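Local atomic coordinates of abhydrolase domain-containing protein (Exiguobacterium antarcticum, PDB entry 5H3H), a protein that is an esterase, also described as a perhydrolase, of the alpha/beta hydrolase fold and probably cleaves ester substrates with a serine nucleophile. Residues Met137-Val142 / Ala195-Asp200; Ser76-Val81 / Leu103-Asn108; Ser62-Thr67 / Ser185-Ile190. One frame throughout, in Å; residues are numbered along the deposited sequence.

In the fold
The three contacts lie 18 to 21 Å apart, centre to centre. Contact 2 joins helices 71-85 and 97-109, which flank strand 90-95 in the chain, so it belongs to the core of the alpha/beta hydrolase fold. Contact 1, among the helices inserted between strands 114-120 and 211-217, pairs helix 139-149 with the end of helix 186-198. Contact 3 ties the start of that same helix to the loop after strand 50-54. Along the chain, contact 2 closes before contact 1 opens and is nested inside contact 3, while contacts 1 and 3 cross. Contacts 1 and 2 touch at E199 and K104. Helix 186-198, which carries L196 of the ligand pocket, is thus held at both ends.

Contact 1 of 3, residues Met137-Val142 / Ala195-Asp200; sequences MTKDEV and ALRDED
K139 and R197 meet with their side chains crossing at about a right angle. K139 is extended beyond CG and runs across the middle of the R197 chain, then on past R197 O. K139 CG lies 4.1 Å from R197 CD, an apolar touch between two charged residues. Further out, K139 CE comes within 3.5 Å of D198 OD1. The tip goes no closer: K139 NZ and D198 OD1 are 3.9 Å apart, a long salt bridge. D198 is shared. D198 OD2 accepts from R197 NH1 at 3.2 Å. That bond lies nearly in the guanidinium plane, on the syn side of the carboxylate but tilted from the carboxylate plane. R197 turns its head there by bending at chi2 (132°) and chi3 (110°). R197 NH2 also forms a salt bridge with D143, so the guanidinium sits between two carboxylates, which probably offset the like charge of K139.

These helices belong to the insertion after strand 114-120, the place where alpha/beta hydrolases commonly carry a cap over the active site. On the pocket side of the contact, L196 touches the bound ethaneperoxoic acid. V142 packs obliquely on R197 and also touches F127.

Helix 139-149 starts here with a capping box. T138 OG1 accepts from E141 N at 3.2 Å. In return, T138 N donates to E141 OE2 at 3.0 Å, on the anti side of the carboxylate and tilted from its plane. At the far end of helix 186-198, R197 O accepts from T128 OG1 and R130 NH2.

Contact 2 of 3, residues Ser76-Val81 / Leu103-Asn108; sequences SDINEV and LKYLLN
Y105 and N79 come together because both first torsions are extended. Y105 CG stands anti to the backbone N (chi1 161°), which carries the ring straight out from helix 97-109 to the side of helix 71-85. N79 CG has the same setting (chi1 -180°), which carries its amide along the rim of the ring toward the phenol end.

The Y105 side chain crosses those of I78 and N79 at about a right angle. I78 CG2 sits over one face of the ring, 4.1 Å from CD1 of Y105 and offset toward the rim. N79 comes from another direction. N79 CA approaches obliquely, 3.7 Å from Y105 CE1, and N79 CB touches the ring edge in plane. The N79 amide is turned 31° from the ring plane. One water joins the polar ends. It donates to N79 OD1 at 2.6 Å and is 2.7 Å from Y105 OH, a hydrogen bond that also lies near the ring plane. The phenol and the amide are thus linked inside a buried contact without meeting directly.

Y105 also packs on I82 and V114, and I78 on I101, so the ring touches both helix 71-85 and strand 114-120. Packing of this kind belongs to the helix layer of the alpha/beta hydrolase fold, where the helix leading into strand 90-95 lies against helix 97-109, which follows the probable nucleophile elbow at S96.

Contact 3 of 3, residues Ser62-Thr67 / Ser185-Ile190; sequences SDAPAT and SSHGTI
S185 turns its CB onto A64, with the two CB atoms 3.6 Å apart. Beyond CB, the S185 hydroxyl sits between its own backbone N and carbonyl carbon (chi1 72°). From there S185 OG touches A64 CB, also at 3.6 Å. S185 OG accepts from G188 N at 3.0 Å, which makes S185 the N-cap of helix 186-198. It is also hydrogen-bonded to G58 O. Finally, it lies over one face of the H187 ring, offset toward the rim.

That ring packs beside the A64 methyl. Which ring atom faces A64 and P65 is doubtful in the model. With an alanine in place of H187, the ring beside the A64 methyl is gone, which would probably open a gap next to the loop, with S185 alone of residues 185-190 still touching that methyl.

The S185 carbonyl is gripped twice by T189. T189 N reaches S185 O at 3.1 Å and T189 OG1 at 3.0 Å, from opposite faces of the carbonyl plane.

The A64 methyl thus packs on S185 and the H187 ring, and whether the ring also bonds to the loop carbonyls is not settled. S185 OG serves the helix cap and G58 in the same loop, while S185 O is taken by T189.

Contact 1 of 3, residues Met137-Val142 / Ala195-Asp200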
ATOM      1  N   MET B 137       5.305   4.147  28.506  1.00 29.83           N
ATOM      2  CA  MET B 137       5.249   5.452  29.089  1.00 30.67           C
ATOM      3  C   MET B 137       3.844   6.048  28.892  1.00 30.25           C
ATOM      4  O   MET B 137       3.167   5.699  27.956  1.00 29.05           O
ATOM      5  CB  MET B 137       6.308   6.346  28.424  1.00 31.39           C
ATOM      6  CG  MET B 137       7.720   5.880  28.677  1.00 33.29           C
ATOM      7  SD  MET B 137       8.910   7.112  28.052  1.00 34.55           S
ATOM      8  CE  MET B 137      10.382   6.204  28.513  1.00 36.67           C
ATOM      9  N   THR B 138       3.377   6.902  29.790  1.00 31.16           N
ATOM     10  CA  THR B 138       2.099   7.564  29.563  1.00 32.15           C
ATOM     11  C   THR B 138       2.512   8.687  28.685  1.00 34.82           C
ATOM     12  O   THR B 138       3.720   8.931  28.533  1.00 34.61           O
ATOM     13  CB  THR B 138       1.496   8.105  30.855  1.00 34.54           C
ATOM     14  OG1 THR B 138       2.446   9.006  31.475  1.00 34.97           O
ATOM     15  CG2 THR B 138       1.247   6.965  31.813  1.00 34.40           C
ATOM     16  N   LYS B 139       1.538   9.371  28.103  1.00 32.72           N
ATOM     17  CA  LYS B 139       1.798  10.607  27.386  1.00 35.28           C
ATOM     18  C   LYS B 139       2.504  11.684  28.190  1.00 38.49           C
ATOM     19  O   LYS B 139       3.320  12.467  27.638  1.00 34.73           O
ATOM     20  CB  LYS B 139       0.504  11.211  26.873  1.00 36.27           C
ATOM     21  CG  LYS B 139       0.220  10.778  25.484  1.00 37.70           C
ATOM     22  CD  LYS B 139      -1.022  11.468  24.997  1.00 39.12           C
ATOM     23  CE  LYS B 139      -1.298  11.078  23.560  1.00 37.96           C
ATOM     24  NZ  LYS B 139      -2.623  11.625  23.182  1.00 41.18           N
ATOM     25  N   ASP B 140       2.193  11.768  29.475  1.00 41.19           N
ATOM     26  CA  ASP B 140       2.813  12.799  30.298  1.00 43.86           C
ATOM     27  C   ASP B 140       4.310  12.463  30.569  1.00 39.65           C
ATOM     28  O   ASP B 140       5.145  13.396  30.610  1.00 35.96           O
ATOM     29  CB  ASP B 140       1.958  13.097  31.560  1.00 51.16           C
ATOM     30  CG  ASP B 140       0.487  13.539  31.218  1.00 58.12           C
ATOM     31  OD1 ASP B 140       0.187  14.003  30.083  1.00 60.42           O
ATOM     32  OD2 ASP B 140      -0.397  13.413  32.101  1.00 68.94           O
ATOM     33  N   GLU B 141       4.673  11.172  30.666  1.00 35.93           N
ATOM     34  CA  GLU B 141       6.108  10.828  30.718  1.00 34.93           C
ATOM     35  C   GLU B 141       6.919  11.271  29.478  1.00 34.65           C
ATOM     36  O   GLU B 141       8.069  11.605  29.604  1.00 29.92           O
ATOM     37  CB  GLU B 141       6.367   9.360  31.044  1.00 37.86           C
ATOM     38  CG  GLU B 141       6.106   9.042  32.520  1.00 37.17           C
ATOM     39  CD  GLU B 141       5.837   7.575  32.841  1.00 40.16           C
ATOM     40  OE1 GLU B 141       5.988   7.194  34.027  1.00 44.35           O
ATOM     41  OE2 GLU B 141       5.435   6.803  31.967  1.00 34.16           O
ATOM     42  N   VAL B 142       6.329  11.274  28.299  1.00 29.58           N
ATOM     43  CA  VAL B 142       7.089  11.685  27.109  1.00 30.44           C
ATOM     44  C   VAL B 142       7.178  13.208  27.010  1.00 29.76           C
ATOM     45  O   VAL B 142       8.211  13.772  26.593  1.00 27.15           O
ATOM     46  CB  VAL B 142       6.549  11.047  25.789  1.00 30.71           C
ATOM     47  CG1 VAL B 142       6.671   9.521  25.794  1.00 28.00           C
ATOM     48  CG2 VAL B 142       5.105  11.388  25.573  1.00 33.43           C
ATOM     49  N   ALA B 195       5.818  12.570  17.862  1.00 24.13           N
ATOM     50  CA  ALA B 195       5.328  11.435  17.086  1.00 25.50           C
ATOM     51  C   ALA B 195       5.340  10.166  17.949  1.00 25.39           C
ATOM     52  O   ALA B 195       4.360   9.392  17.954  1.00 25.26           O
ATOM     53  CB  ALA B 195       6.177  11.272  15.844  1.00 26.48           C
ATOM     54  N   LEU B 196       6.417   9.951  18.705  1.00 24.33           N
ATOM     55  CA  LEU B 196       6.417   8.831  19.669  1.00 25.74           C
ATOM     56  C   LEU B 196       5.232   8.928  20.608  1.00 27.02           C
ATOM     57  O   LEU B 196       4.559   7.925  20.890  1.00 28.54           O
ATOM     58  CB  LEU B 196       7.717   8.665  20.469  1.00 28.18           C
ATOM     59  CG  LEU B 196       8.861   7.981  19.721  1.00 29.27           C
ATOM     60  CD1 LEU B 196      10.192   8.412  20.318  1.00 29.12           C
ATOM     61  CD2 LEU B 196       8.730   6.469  19.686  1.00 29.90           C
ATOM     62  N   ARG B 197       4.917  10.140  21.052  1.00 24.88           N
ATOM     63  CA  ARG B 197       3.870  10.231  22.006  1.00 30.01           C
ATOM     64  C   ARG B 197       2.531   9.853  21.384  1.00 25.24           C
ATOM     65  O   ARG B 197       1.739   9.169  22.016  1.00 23.92           O
ATOM     66  CB  ARG B 197       3.856  11.611  22.691  1.00 33.83           C
ATOM     67  CG  ARG B 197       3.118  12.768  22.105  1.00 42.35           C
ATOM     68  CD  ARG B 197       2.258  13.475  23.187  1.00 41.93           C
ATOM     69  NE  ARG B 197       2.783  14.779  23.512  1.00 49.23           N
ATOM     70  CZ  ARG B 197       2.669  15.880  22.769  1.00 43.60           C
ATOM     71  NH1 ARG B 197       2.045  15.885  21.589  1.00 40.51           N
ATOM     72  NH2 ARG B 197       3.215  16.985  23.223  1.00 45.13           N
ATOM     73  N   ASP B 198       2.324  10.261  20.136  1.00 26.68           N
ATOM     74  CA  ASP B 198       0.971  10.349  19.569  1.00 27.24           C
ATOM     75  C   ASP B 198       0.614   9.258  18.571  1.00 27.48           C
ATOM     76  O   ASP B 198      -0.568   8.998  18.386  1.00 33.66           O
ATOM     77  CB  ASP B 198       0.769  11.674  18.855  1.00 25.21           C
ATOM     78  CG  ASP B 198       0.666  12.864  19.792  1.00 29.66           C
ATOM     79  OD1 ASP B 198       0.469  12.741  21.030  1.00 26.89           O
ATOM     80  OD2 ASP B 198       0.803  13.977  19.274  1.00 31.31           O
ATOM     81  N   GLU B 199       1.589   8.632  17.926  1.00 26.05           N
ATOM     82  CA  GLU B 199       1.328   7.708  16.825  1.00 27.18           C
ATOM     83  C   GLU B 199       0.768   6.386  17.349  1.00 26.06           C
ATOM     84  O   GLU B 199       1.133   5.936  18.419  1.00 26.91           O
ATOM     85  CB  GLU B 199       2.591   7.449  16.000  1.00 26.52           C
ATOM     86  CG  GLU B 199       3.115   8.632  15.221  1.00 26.46           C
ATOM     87  CD  GLU B 199       2.582   8.749  13.807  1.00 28.25           C
ATOM     88  OE1 GLU B 199       1.802   7.889  13.350  1.00 32.74           O
ATOM     89  OE2 GLU B 199       2.947   9.703  13.125  1.00 26.11           O
ATOM     90  N   ASP B 200      -0.137   5.774  16.592  1.00 28.73           N
ATOM     91  CA  ASP B 200      -0.875   4.601  17.052  1.00 30.41           C
ATOM     92  C   ASP B 200      -1.103   3.698  15.831  1.00 32.35           C
ATOM     93  O   ASP B 200      -1.880   4.047  14.955  1.00 36.51           O
ATOM     94  CB  ASP B 200      -2.219   5.043  17.713  1.00 32.72           C
ATOM     95  CG  ASP B 200      -3.275   3.871  17.872  1.00 35.64           C
ATOM     96  OD1 ASP B 200      -2.986   2.658  17.599  1.00 31.50           O
ATOM     97  OD2 ASP B 200      -4.412   4.184  18.277  1.00 34.97           O
TER

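Contact 2 of 3, residues Ser76-Val81 / Leu103-Asn108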
ATOM      1  N   SER B  76       7.407   8.028   4.244  1.00 22.78           N
ATOM      2  CA  SER B  76       7.604   8.576   2.867  1.00 23.79           C
ATOM      3  C   SER B  76       9.079   8.708   2.539  1.00 23.29           C
ATOM      4  O   SER B  76       9.488   8.390   1.411  1.00 22.40           O
ATOM      5  CB  SER B  76       6.890   9.907   2.666  1.00 23.55           C
ATOM      6  OG  SER B  76       7.120  10.348   1.347  1.00 25.89           O
ATOM      7  N   ASP B  77       9.891   9.132   3.530  1.00 21.52           N
ATOM      8  CA  ASP B  77      11.351   9.244   3.303  1.00 21.60           C
ATOM      9  C   ASP B  77      11.928   7.897   3.058  1.00 20.36           C
ATOM     10  O   ASP B  77      12.768   7.731   2.206  1.00 20.08           O
ATOM     11  CB  ASP B  77      12.150   9.922   4.434  1.00 23.71           C
ATOM     12  CG  ASP B  77      11.748  11.407   4.685  1.00 30.77           C
ATOM     13  OD1 ASP B  77      11.142  12.056   3.812  1.00 27.44           O
ATOM     14  OD2 ASP B  77      12.029  11.942   5.792  1.00 32.62           O
ATOM     15  N   ILE B  78      11.472   6.891   3.797  1.00 20.26           N
ATOM     16  CA  ILE B  78      11.980   5.538   3.532  1.00 21.65           C
ATOM     17  C   ILE B  78      11.597   5.078   2.097  1.00 21.09           C
ATOM     18  O   ILE B  78      12.418   4.472   1.445  1.00 19.68           O
ATOM     19  CB  ILE B  78      11.515   4.516   4.555  1.00 22.24           C
ATOM     20  CG1 ILE B  78      11.984   4.975   5.971  1.00 22.51           C
ATOM     21  CG2 ILE B  78      12.012   3.118   4.203  1.00 23.87           C
ATOM     22  CD1 ILE B  78      13.406   5.475   6.072  1.00 23.60           C
ATOM     23  N   ASN B  79      10.394   5.407   1.667  1.00 22.90           N
ATOM     24  CA  ASN B  79       9.950   5.083   0.300  1.00 24.01           C
ATOM     25  C   ASN B  79      10.879   5.689  -0.692  1.00 23.74           C
ATOM     26  O   ASN B  79      11.344   5.003  -1.584  1.00 26.45           O
ATOM     27  CB  ASN B  79       8.519   5.528   0.032  1.00 25.57           C
ATOM     28  CG  ASN B  79       8.050   5.181  -1.393  1.00 28.75           C
ATOM     29  OD1 ASN B  79       7.941   3.996  -1.779  1.00 27.38           O
ATOM     30  ND2 ASN B  79       7.807   6.213  -2.186  1.00 28.91           N
ATOM     31  N   GLU B  80      11.247   6.950  -0.484  1.00 22.05           N
ATOM     32  CA  GLU B  80      12.246   7.564  -1.325  1.00 22.79           C
ATOM     33  C   GLU B  80      13.602   6.860  -1.325  1.00 21.39           C
ATOM     34  O   GLU B  80      14.186   6.665  -2.366  1.00 21.51           O
ATOM     35  CB  GLU B  80      12.376   9.077  -1.041  1.00 25.50           C
ATOM     36  CG  GLU B  80      11.070   9.805  -1.272  1.00 27.55           C
ATOM     37  CD  GLU B  80      10.571   9.631  -2.703  1.00 33.25           C
ATOM     38  OE1 GLU B  80      11.442   9.705  -3.633  1.00 33.20           O
ATOM     39  OE2 GLU B  80       9.335   9.444  -2.859  1.00 38.36           O
ATOM     40  N   VAL B  81      14.093   6.436  -0.176  1.00 21.13           N
ATOM     41  CA  VAL B  81      15.363   5.761  -0.125  1.00 21.24           C
ATOM     42  C   VAL B  81      15.343   4.531  -1.035  1.00 22.58           C
ATOM     43  O   VAL B  81      16.221   4.354  -1.879  1.00 23.70           O
ATOM     44  CB  VAL B  81      15.743   5.306   1.336  1.00 22.92           C
ATOM     45  CG1 VAL B  81      16.888   4.326   1.299  1.00 20.03           C
ATOM     46  CG2 VAL B  81      16.103   6.513   2.234  1.00 25.13           C
ATOM     47  N   LEU B 103       6.786  -0.261   9.905  1.00 20.55           N
ATOM     48  CA  LEU B 103       5.366  -0.639   9.757  1.00 20.01           C
ATOM     49  C   LEU B 103       4.562   0.365   8.911  1.00 23.08           C
ATOM     50  O   LEU B 103       3.809  -0.041   7.976  1.00 22.30           O
ATOM     51  CB  LEU B 103       4.699  -0.853  11.131  1.00 19.10           C
ATOM     52  CG  LEU B 103       5.224  -2.102  11.845  1.00 20.28           C
ATOM     53  CD1 LEU B 103       5.014  -2.060  13.357  1.00 21.04           C
ATOM     54  CD2 LEU B 103       4.584  -3.373  11.311  1.00 21.37           C
ATOM     55  N   LYS B 104       4.721   1.658   9.233  1.00 23.83           N
ATOM     56  CA  LYS B 104       3.996   2.713   8.559  1.00 24.89           C
ATOM     57  C   LYS B 104       4.369   2.738   7.068  1.00 26.55           C
ATOM     58  O   LYS B 104       3.504   2.997   6.220  1.00 25.64           O
ATOM     59  CB  LYS B 104       4.357   4.076   9.166  1.00 28.49           C
ATOM     60  CG  LYS B 104       3.469   5.248   8.765  1.00 32.31           C
ATOM     61  CD  LYS B 104       2.004   4.961   9.006  1.00 34.60           C
ATOM     62  CE  LYS B 104       1.236   6.199   9.461  1.00 36.23           C
ATOM     63  NZ  LYS B 104       0.013   5.729  10.192  1.00 40.32           N
ATOM     64  N   TYR B 105       5.655   2.515   6.796  1.00 21.94           N
ATOM     65  CA  TYR B 105       6.156   2.430   5.455  1.00 24.22           C
ATOM     66  C   TYR B 105       5.487   1.298   4.716  1.00 28.78           C
ATOM     67  O   TYR B 105       5.088   1.454   3.514  1.00 29.75           O
ATOM     68  CB  TYR B 105       7.639   2.169   5.446  1.00 23.17           C
ATOM     69  CG  TYR B 105       8.072   1.627   4.094  1.00 23.54           C
ATOM     70  CD1 TYR B 105       8.137   2.449   2.954  1.00 25.72           C
ATOM     71  CD2 TYR B 105       8.336   0.260   3.929  1.00 25.87           C
ATOM     72  CE1 TYR B 105       8.519   1.941   1.705  1.00 24.81           C
ATOM     73  CE2 TYR B 105       8.692  -0.250   2.715  1.00 25.08           C
ATOM     74  CZ  TYR B 105       8.746   0.579   1.574  1.00 25.56           C
ATOM     75  OH  TYR B 105       9.082   0.050   0.340  1.00 25.71           O
ATOM     76  N   LEU B 106       5.397   0.146   5.386  1.00 27.91           N
ATOM     77  CA  LEU B 106       4.670  -1.008   4.740  1.00 29.25           C
ATOM     78  C   LEU B 106       3.187  -0.712   4.480  1.00 28.09           C
ATOM     79  O   LEU B 106       2.672  -1.079   3.410  1.00 28.74           O
ATOM     80  CB  LEU B 106       4.818  -2.281   5.534  1.00 26.55           C
ATOM     81  CG  LEU B 106       5.911  -3.325   5.289  1.00 32.76           C
ATOM     82  CD1 LEU B 106       6.949  -3.092   4.204  1.00 32.35           C
ATOM     83  CD2 LEU B 106       6.543  -3.769   6.602  1.00 32.69           C
ATOM     84  N   LEU B 107       2.512  -0.090   5.442  1.00 24.46           N
ATOM     85  CA  LEU B 107       1.119   0.262   5.271  1.00 27.35           C
ATOM     86  C   LEU B 107       0.930   1.327   4.184  1.00 25.25           C
ATOM     87  O   LEU B 107       0.022   1.252   3.437  1.00 22.91           O
ATOM     88  CB  LEU B 107       0.477   0.781   6.564  1.00 30.87           C
ATOM     89  CG  LEU B 107      -0.166  -0.128   7.636  1.00 34.89           C
ATOM     90  CD1 LEU B 107      -0.188  -1.612   7.324  1.00 33.82           C
ATOM     91  CD2 LEU B 107       0.451   0.186   8.993  1.00 36.25           C
ATOM     92  N   ASN B 108       1.758   2.347   4.171  1.00 24.33           N
ATOM     93  CA  ASN B 108       1.552   3.469   3.230  1.00 28.07           C
ATOM     94  C   ASN B 108       2.065   3.260   1.823  1.00 28.86           C
ATOM     95  O   ASN B 108       1.538   3.867   0.884  1.00 30.10           O
ATOM     96  CB  ASN B 108       2.070   4.782   3.809  1.00 27.52           C
ATOM     97  CG  ASN B 108       1.242   5.251   4.970  1.00 28.00           C
ATOM     98  OD1 ASN B 108       0.251   4.634   5.331  1.00 32.32           O
ATOM     99  ND2 ASN B 108       1.612   6.383   5.539  1.00 32.78           N
TER
HETATM  100  O   HOH W   1       8.847   1.562  -1.886  1.00 29.68           O

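Contact 3 of 3, residues Ser62-Thr67 / Ser185-Ile190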
ATOM      1  N   SER B  62      21.981  13.841   8.049  1.00 24.92           N
ATOM      2  CA  SER B  62      20.836  14.336   7.246  1.00 23.39           C
ATOM      3  C   SER B  62      20.549  15.799   7.576  1.00 25.63           C
ATOM      4  O   SER B  62      20.894  16.240   8.672  1.00 23.76           O
ATOM      5  CB  SER B  62      19.630  13.462   7.490  1.00 22.65           C
ATOM      6  OG  SER B  62      19.899  12.149   6.964  1.00 23.41           O
ATOM      7  N   ASP B  63      19.892  16.510   6.646  1.00 23.79           N
ATOM      8  CA  ASP B  63      19.226  17.796   6.913  1.00 24.87           C
ATOM      9  C   ASP B  63      18.190  17.640   8.031  1.00 24.16           C
ATOM     10  O   ASP B  63      17.600  16.555   8.206  1.00 21.99           O
ATOM     11  CB  ASP B  63      18.458  18.352   5.662  1.00 28.74           C
ATOM     12  CG  ASP B  63      19.366  18.683   4.448  1.00 34.31           C
ATOM     13  OD1 ASP B  63      20.619  18.518   4.524  1.00 34.32           O
ATOM     14  OD2 ASP B  63      18.775  19.076   3.395  1.00 30.54           O
ATOM     15  N   ALA B  64      17.938  18.717   8.773  1.00 22.69           N
ATOM     16  CA  ALA B  64      16.972  18.677   9.876  1.00 22.62           C
ATOM     17  C   ALA B  64      15.985  19.827   9.613  1.00 23.66           C
ATOM     18  O   ALA B  64      16.146  20.931  10.115  1.00 22.35           O
ATOM     19  CB  ALA B  64      17.655  18.815  11.229  1.00 24.31           C
ATOM     20  N   PRO B  65      14.995  19.588   8.769  1.00 23.16           N
ATOM     21  CA  PRO B  65      13.938  20.577   8.591  1.00 24.60           C
ATOM     22  C   PRO B  65      13.071  20.787   9.823  1.00 23.89           C
ATOM     23  O   PRO B  65      13.175  20.073  10.843  1.00 25.57           O
ATOM     24  CB  PRO B  65      13.083  19.952   7.469  1.00 27.12           C
ATOM     25  CG  PRO B  65      13.217  18.502   7.700  1.00 24.95           C
ATOM     26  CD  PRO B  65      14.650  18.305   8.107  1.00 23.93           C
ATOM     27  N   ALA B  66      12.152  21.738   9.692  1.00 26.20           N
ATOM     28  CA  ALA B  66      11.309  22.176  10.781  1.00 26.85           C
ATOM     29  C   ALA B  66      10.288  21.141  11.122  1.00 28.86           C
ATOM     30  O   ALA B  66       9.969  20.931  12.296  1.00 30.74           O
ATOM     31  CB  ALA B  66      10.639  23.495  10.403  1.00 29.36           C
ATOM     32  N   THR B  67       9.894  20.403  10.092  1.00 25.44           N
ATOM     33  CA  THR B  67       8.755  19.584  10.133  1.00 26.20           C
ATOM     34  C   THR B  67       8.971  18.223   9.435  1.00 24.69           C
ATOM     35  O   THR B  67      10.023  17.960   8.794  1.00 22.78           O
ATOM     36  CB  THR B  67       7.592  20.399   9.468  1.00 29.34           C
ATOM     37  OG1 THR B  67       6.370  19.943  10.002  1.00 33.60           O
ATOM     38  CG2 THR B  67       7.585  20.304   7.932  1.00 30.35           C
ATOM     39  N   SER B 185      19.972  16.641  15.762  1.00 19.28           N
ATOM     40  CA  SER B 185      19.386  17.974  15.886  1.00 20.50           C
ATOM     41  C   SER B 185      18.462  18.053  17.143  1.00 18.94           C
ATOM     42  O   SER B 185      17.700  17.143  17.406  1.00 18.03           O
ATOM     43  CB  SER B 185      18.572  18.304  14.621  1.00 22.12           C
ATOM     44  OG  SER B 185      17.355  17.540  14.557  1.00 21.36           O
ATOM     45  N   SER B 186      18.529  19.142  17.905  1.00 19.98           N
ATOM     46  CA  SER B 186      17.646  19.294  19.062  1.00 22.80           C
ATOM     47  C   SER B 186      16.182  19.270  18.643  1.00 20.52           C
ATOM     48  O   SER B 186      15.347  18.659  19.318  1.00 20.33           O
ATOM     49  CB  SER B 186      17.938  20.606  19.795  1.00 21.44           C
ATOM     50  OG  SER B 186      18.038  21.662  18.845  1.00 23.58           O
ATOM     51  N   HIS B 187      15.901  19.890  17.489  1.00 20.58           N
ATOM     52  CA  HIS B 187      14.498  20.128  17.097  1.00 21.13           C
ATOM     53  C   HIS B 187      13.887  18.867  16.476  1.00 20.58           C
ATOM     54  O   HIS B 187      12.722  18.578  16.699  1.00 19.36           O
ATOM     55  CB  HIS B 187      14.350  21.304  16.211  1.00 21.61           C
ATOM     56  CG  HIS B 187      15.266  21.298  15.044  1.00 20.34           C
ATOM     57  ND1 HIS B 187      14.801  21.115  13.763  1.00 22.83           N
ATOM     58  CD2 HIS B 187      16.609  21.326  14.952  1.00 18.45           C
ATOM     59  CE1 HIS B 187      15.811  21.162  12.923  1.00 19.25           C
ATOM     60  NE2 HIS B 187      16.921  21.306  13.612  1.00 23.01           N
ATOM     61  N   GLY B 188      14.678  18.092  15.750  1.00 19.31           N
ATOM     62  CA  GLY B 188      14.225  16.742  15.348  1.00 20.32           C
ATOM     63  C   GLY B 188      13.942  15.824  16.516  1.00 20.95           C
ATOM     64  O   GLY B 188      12.923  15.143  16.543  1.00 19.41           O
ATOM     65  N   THR B 189      14.862  15.814  17.489  1.00 20.27           N
ATOM     66  CA  THR B 189      14.691  15.043  18.683  1.00 19.50           C
ATOM     67  C   THR B 189      13.340  15.392  19.312  1.00 20.40           C
ATOM     68  O   THR B 189      12.588  14.494  19.639  1.00 20.34           O
ATOM     69  CB  THR B 189      15.847  15.251  19.665  1.00 21.30           C
ATOM     70  OG1 THR B 189      17.052  14.774  19.066  1.00 25.28           O
ATOM     71  CG2 THR B 189      15.609  14.566  20.996  1.00 20.40           C
ATOM     72  N   ILE B 190      13.022  16.677  19.431  1.00 19.74           N
ATOM     73  CA  ILE B 190      11.710  17.057  20.001  1.00 22.46           C
ATOM     74  C   ILE B 190      10.508  16.594  19.160  1.00 20.12           C
ATOM     75  O   ILE B 190       9.607  15.948  19.672  1.00 22.30           O
ATOM     76  CB  ILE B 190      11.669  18.561  20.261  1.00 22.75           C
ATOM     77  CG1 ILE B 190      12.587  18.850  21.478  1.00 24.77           C
ATOM     78  CG2 ILE B 190      10.253  19.074  20.405  1.00 21.26           C
ATOM     79  CD1 ILE B 190      12.984  20.291  21.568  1.00 26.14           C
TER